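Local atomic coordinates of Dot/Icm T4SS effector (Legionella pneumophila subsp. pneumophila, PDB entry 4HFV), a protein that is a putative effector secreted by the Dot/Icm type IV system, of unknown biochemical function, possibly linked to the control of other effectors. Residues A[120-131]-A[168-179]. Sequence-based numbering, arbitrary orientation. Where two conformers were deposited one is given.
Sequences REDLADMYSALE and LSDRVHKLRHEI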
loop_
_atom_site.group_PDB
_atom_site.type_symbol
_atom_site.label_atom_id
_atom_site.label_comp_id
_atom_site.label_asym_id
_atom_site.label_seq_id
_atom_site.Cartn_x
_atom_site.Cartn_y
_atom_site.Cartn_z
ATOM N N ARG A 120 -3.558 5.261 -14.665
ATOM C CA ARG A 120 -3.190 5.206 -13.247
ATOM C C ARG A 120 -3.182 3.774 -12.743
ATOM O O ARG A 120 -2.364 3.375 -11.888
ATOM C CB ARG A 120 -4.208 5.989 -12.416
ATOM C CG ARG A 120 -4.014 7.473 -12.473
ATOM C CD ARG A 120 -4.954 8.157 -11.477
ATOM N NE ARG A 120 -6.347 8.074 -11.900
ATOM C CZ ARG A 120 -6.990 9.040 -12.557
ATOM N NH1 ARG A 120 -8.253 8.878 -12.914
ATOM N NH2 ARG A 120 -6.375 10.172 -12.860
ATOM N N GLU A 121 -4.147 3.020 -13.245
ATOM C CA GLU A 121 -4.305 1.637 -12.875
ATOM C C GLU A 121 -3.044 0.882 -13.314
ATOM O O GLU A 121 -2.377 0.229 -12.502
ATOM C CB GLU A 121 -5.577 1.102 -13.537
ATOM C CG GLU A 121 -6.810 1.996 -13.284
ATOM C CD GLU A 121 -7.246 2.831 -14.499
ATOM O OE1 GLU A 121 -7.959 2.269 -15.370
ATOM O OE2 GLU A 121 -6.897 4.043 -14.571
ATOM N N ASP A 122 -2.698 1.027 -14.593
ATOM C CA ASP A 122 -1.519 0.377 -15.147
ATOM C C ASP A 122 -0.278 0.688 -14.335
ATOM O O ASP A 122 0.549 -0.186 -14.092
ATOM C CB ASP A 122 -1.247 0.884 -16.561
ATOM C CG ASP A 122 -2.340 0.509 -17.553
ATOM O OD1 ASP A 122 -2.964 -0.572 -17.400
ATOM O OD2 ASP A 122 -2.570 1.303 -18.500
ATOM N N LEU A 123 -0.119 1.956 -13.967
ATOM C CA LEU A 123 1.095 2.384 -13.302
ATOM C C LEU A 123 1.102 1.803 -11.918
ATOM O O LEU A 123 2.149 1.337 -11.435
ATOM C CB LEU A 123 1.150 3.896 -13.182
ATOM C CG LEU A 123 1.541 4.593 -14.484
ATOM C CD1 LEU A 123 1.552 6.100 -14.329
ATOM C CD2 LEU A 123 2.905 4.091 -14.932
ATOM N N ALA A 124 -0.059 1.858 -11.269
ATOM C CA ALA A 124 -0.166 1.270 -9.941
ATOM C C ALA A 124 0.242 -0.210 -10.003
ATOM O O ALA A 124 1.027 -0.663 -9.193
ATOM C CB ALA A 124 -1.562 1.421 -9.350
ATOM N N ASP A 125 -0.299 -0.953 -10.956
ATOM C CA ASP A 125 0.057 -2.381 -11.089
ATOM C C ASP A 125 1.564 -2.562 -11.395
ATOM O O ASP A 125 2.243 -3.419 -10.798
ATOM C CB ASP A 125 -0.802 -3.036 -12.178
ATOM C CG ASP A 125 -2.292 -3.029 -11.842
ATOM O OD1 ASP A 125 -2.663 -2.877 -10.654
ATOM O OD2 ASP A 125 -3.100 -3.162 -12.778
HETATM N N MSE A 126 2.094 -1.763 -12.329
HETATM C CA MSE A 126 3.500 -1.861 -12.673
HETATM C C MSE A 126 4.429 -1.550 -11.515
HETATM O O MSE A 126 5.343 -2.352 -11.208
HETATM C CB MSE A 126 3.819 -0.966 -13.891
HETATM C CG MSE A 126 3.012 -1.406 -15.119
HETATM SE SE MSE A 126 2.994 -0.091 -16.580
HETATM C CE MSE A 126 4.829 -0.368 -16.774
ATOM N N TYR A 127 4.254 -0.384 -10.895
ATOM C CA TYR A 127 5.166 0.009 -9.835
ATOM C C TYR A 127 5.026 -0.904 -8.612
ATOM O O TYR A 127 6.003 -1.139 -7.891
ATOM C CB TYR A 127 4.941 1.443 -9.372
ATOM C CG TYR A 127 5.303 2.511 -10.388
ATOM C CD1 TYR A 127 6.319 2.320 -11.310
ATOM C CD2 TYR A 127 4.622 3.729 -10.398
ATOM C CE1 TYR A 127 6.635 3.305 -12.227
ATOM C CE2 TYR A 127 4.932 4.717 -11.296
ATOM C CZ TYR A 127 5.949 4.497 -12.208
ATOM O OH TYR A 127 6.275 5.490 -13.106
ATOM N N SER A 128 3.827 -1.397 -8.366
ATOM C CA SER A 128 3.652 -2.334 -7.276
ATOM C C SER A 128 4.466 -3.610 -7.546
ATOM O O SER A 128 5.187 -4.115 -6.666
ATOM C CB SER A 128 2.159 -2.618 -7.058
ATOM O OG SER A 128 1.961 -3.536 -6.018
ATOM N N ALA A 129 4.377 -4.121 -8.778
ATOM C CA ALA A 129 5.084 -5.347 -9.136
ATOM C C ALA A 129 6.583 -5.109 -9.034
ATOM O O ALA A 129 7.314 -5.966 -8.539
ATOM C CB ALA A 129 4.691 -5.859 -10.561
ATOM N N LEU A 130 7.035 -3.931 -9.470
ATOM C CA LEU A 130 8.436 -3.591 -9.370
ATOM C C LEU A 130 8.896 -3.485 -7.918
ATOM O O LEU A 130 9.932 -4.054 -7.531
ATOM C CB LEU A 130 8.705 -2.277 -10.094
ATOM C CG LEU A 130 10.142 -1.763 -10.144
ATOM C CD1 LEU A 130 11.089 -2.797 -10.701
ATOM C CD2 LEU A 130 10.197 -0.484 -11.050
ATOM N N GLU A 131 8.169 -2.712 -7.116
ATOM C CA GLU A 131 8.471 -2.655 -5.681
ATOM C C GLU A 131 8.527 -4.040 -5.011
ATOM O O GLU A 131 9.465 -4.316 -4.259
ATOM C CB GLU A 131 7.491 -1.763 -4.951
ATOM C CG GLU A 131 7.852 -1.551 -3.489
ATOM C CD GLU A 131 6.654 -1.381 -2.635
ATOM O OE1 GLU A 131 5.687 -0.745 -3.121
ATOM O OE2 GLU A 131 6.680 -1.866 -1.484
ATOM N N LEU A 168 8.831 3.970 -4.987
ATOM C CA LEU A 168 7.852 3.179 -5.713
ATOM C C LEU A 168 6.600 2.996 -4.856
ATOM O O LEU A 168 5.457 3.089 -5.335
ATOM C CB LEU A 168 8.450 1.829 -6.121
ATOM C CG LEU A 168 9.457 1.938 -7.312
ATOM C CD1 LEU A 168 10.196 0.654 -7.458
ATOM C CD2 LEU A 168 8.691 2.238 -8.590
ATOM N N SER A 169 6.825 2.766 -3.575
ATOM C CA SER A 169 5.722 2.646 -2.654
ATOM C C SER A 169 4.941 3.958 -2.553
ATOM O O SER A 169 3.709 3.963 -2.565
ATOM C CB SER A 169 6.268 2.188 -1.299
ATOM O OG SER A 169 5.352 2.450 -0.312
ATOM N N ASP A 170 5.640 5.087 -2.544
ATOM C CA ASP A 170 4.933 6.348 -2.511
ATOM C C ASP A 170 4.082 6.551 -3.761
ATOM O O ASP A 170 2.949 7.042 -3.682
ATOM C CB ASP A 170 5.887 7.527 -2.376
ATOM C CG ASP A 170 6.607 7.560 -1.055
ATOM O OD1 ASP A 170 6.124 6.929 -0.093
ATOM O OD2 ASP A 170 7.643 8.259 -0.976
ATOM N N ARG A 171 4.625 6.226 -4.936
ATOM C CA ARG A 171 3.867 6.452 -6.155
ATOM C C ARG A 171 2.628 5.576 -6.223
ATOM O O ARG A 171 1.547 6.034 -6.617
ATOM C CB ARG A 171 4.754 6.219 -7.386
ATOM C CG ARG A 171 5.901 7.168 -7.469
ATOM C CD ARG A 171 6.763 6.865 -8.738
ATOM N NE ARG A 171 7.868 7.812 -8.830
ATOM C CZ ARG A 171 8.358 8.298 -9.956
ATOM N NH1 ARG A 171 7.831 7.944 -11.123
ATOM N NH2 ARG A 171 9.364 9.154 -9.904
ATOM N N VAL A 172 2.792 4.306 -5.868
ATOM C CA VAL A 172 1.670 3.391 -5.776
ATOM C C VAL A 172 0.617 3.952 -4.807
ATOM O O VAL A 172 -0.568 3.999 -5.152
ATOM C CB VAL A 172 2.128 1.981 -5.294
ATOM C CG1 VAL A 172 0.951 1.079 -4.938
ATOM C CG2 VAL A 172 2.974 1.318 -6.334
ATOM N N HIS A 173 1.047 4.396 -3.623
ATOM C CA HIS A 173 0.103 4.905 -2.621
ATOM C C HIS A 173 -0.719 6.091 -3.205
ATOM O O HIS A 173 -1.942 6.190 -3.006
ATOM C CB HIS A 173 0.828 5.374 -1.375
ATOM C CG HIS A 173 -0.092 5.917 -0.331
ATOM N ND1 HIS A 173 -1.162 5.205 0.158
ATOM C CD2 HIS A 173 -0.103 7.107 0.317
ATOM C CE1 HIS A 173 -1.789 5.929 1.066
ATOM N NE2 HIS A 173 -1.178 7.096 1.162
ATOM N N LYS A 174 -0.031 6.998 -3.897
ATOM C CA LYS A 174 -0.645 8.198 -4.479
ATOM C C LYS A 174 -1.597 7.789 -5.607
ATOM O O LYS A 174 -2.740 8.268 -5.682
ATOM C CB LYS A 174 0.436 9.160 -4.986
ATOM C CG LYS A 174 -0.114 10.467 -5.612
ATOM C CD LYS A 174 0.973 11.519 -5.722
ATOM C CE LYS A 174 0.406 12.924 -5.969
ATOM N NZ LYS A 174 -0.105 13.077 -7.359
ATOM N N LEU A 175 -1.151 6.848 -6.441
ATOM C CA LEU A 175 -1.989 6.347 -7.522
ATOM C C LEU A 175 -3.271 5.683 -7.001
ATOM O O LEU A 175 -4.390 5.994 -7.493
ATOM C CB LEU A 175 -1.181 5.426 -8.464
ATOM C CG LEU A 175 -0.117 6.110 -9.344
ATOM C CD1 LEU A 175 0.844 5.054 -9.830
ATOM C CD2 LEU A 175 -0.746 6.829 -10.518
ATOM N N ARG A 176 -3.155 4.839 -5.973
ATOM C CA ARG A 176 -4.325 4.215 -5.375
ATOM C C ARG A 176 -5.256 5.243 -4.750
ATOM O O ARG A 176 -6.483 5.132 -4.886
ATOM C CB ARG A 176 -3.922 3.136 -4.358
ATOM C CG ARG A 176 -3.461 1.906 -5.061
ATOM C CD ARG A 176 -3.032 0.791 -4.176
ATOM N NE ARG A 176 -2.482 -0.311 -4.981
ATOM C CZ ARG A 176 -1.742 -1.295 -4.464
ATOM N NH1 ARG A 176 -1.497 -1.320 -3.164
ATOM N NH2 ARG A 176 -1.257 -2.257 -5.235
ATOM N N HIS A 177 -4.675 6.275 -4.132
ATOM C CA HIS A 177 -5.463 7.401 -3.624
ATOM C C HIS A 177 -6.285 8.029 -4.755
ATOM O O HIS A 177 -7.497 8.256 -4.625
ATOM C CB HIS A 177 -4.529 8.414 -2.957
ATOM C CG HIS A 177 -5.227 9.564 -2.305
ATOM N ND1 HIS A 177 -5.437 9.628 -0.944
ATOM C CD2 HIS A 177 -5.745 10.703 -2.821
ATOM C CE1 HIS A 177 -6.068 10.754 -0.650
ATOM N NE2 HIS A 177 -6.271 11.422 -1.770
ATOM N N GLU A 178 -5.624 8.298 -5.879
ATOM C CA GLU A 178 -6.284 9.002 -6.978
ATOM C C GLU A 178 -7.392 8.174 -7.598
ATOM O O GLU A 178 -8.430 8.708 -7.987
ATOM C CB GLU A 178 -5.267 9.419 -8.040
ATOM C CG GLU A 178 -4.235 10.382 -7.520
ATOM C CD GLU A 178 -3.169 10.719 -8.552
ATOM O OE1 GLU A 178 -3.262 10.216 -9.695
ATOM O OE2 GLU A 178 -2.240 11.495 -8.213
ATOM N N ILE A 179 -7.172 6.872 -7.682
ATOM C CA ILE A 179 -8.175 5.945 -8.206
ATOM C C ILE A 179 -9.440 5.946 -7.362
ATOM O O ILE A 179 -10.579 5.947 -7.873
ATOM C CB ILE A 179 -7.582 4.525 -8.294
ATOM C CG1 ILE A 179 -6.609 4.456 -9.492
ATOM C CG2 ILE A 179 -8.656 3.458 -8.459
ATOM C CD1 ILE A 179 -5.732 3.218 -9.467
HETATM O O HOH W 1 3.969 -0.166 -1.340
#
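Leu168 and Tyr127 meet at about a right angle, methyl CD2 of Leu168 lying 3.6 Å from ring atom CD1 of Tyr127. The other methyl, Leu168 CD1, reaches CG of Leu130, also at 3.6 Å, so the forked end is wedged between two side chains about one turn apart. Tyr127 is itself a knob in a hole formed by Leu168, Arg171, Val172 and Leu175. Its CG stands anti to the carbonyl carbon (chi1 -68°), which sends the ring along the flank of the second helix, toward Tyr82 of helix 70-90, with Leu175 CD1 at its CD2. CB rests on Val172 CG2, and the CD2 and CE2 side runs along the aliphatic part of Arg171. The guanidinium of Arg171 is turned 84° from the ring and has Tyr127 OH at its edge, 3.5 Å from NH1; its salt bridges run instead to Glu167 and Asp86.

Leu175 returns the interlock as a knob among Arg120, Leu123, Ala124 and Tyr127. Beyond it, Arg120 lays its aliphatic chain over Leu175 CD2 and against Glu178, but Arg120 NE stays 4.4 Å from Glu178 OE1. Glu178 OE2 is held by Lys174 NZ in a salt bridge of 2.8 Å.

The axes of the two segments approach to 8.9 Å, their directions 152° apart, roughly antiparallel, and the helices pack by reciprocal knobs-into-holes. A water links Glu131 OE1 to Ser169 OG, while Glu131 OE2 pairs with Arg135. Arg176 NH1 and His173 ND1 hydrogen-bond a succinate, probably from the crystallisation liquor, and Ser169 OG does so weakly; His173 also stacks on His173 of the second subunit. The chemistry implies an association held chiefly by apolar packing, with the salt bridges of Arg171, Glu131 and Glu178 made within their own helices or to helix 70-90.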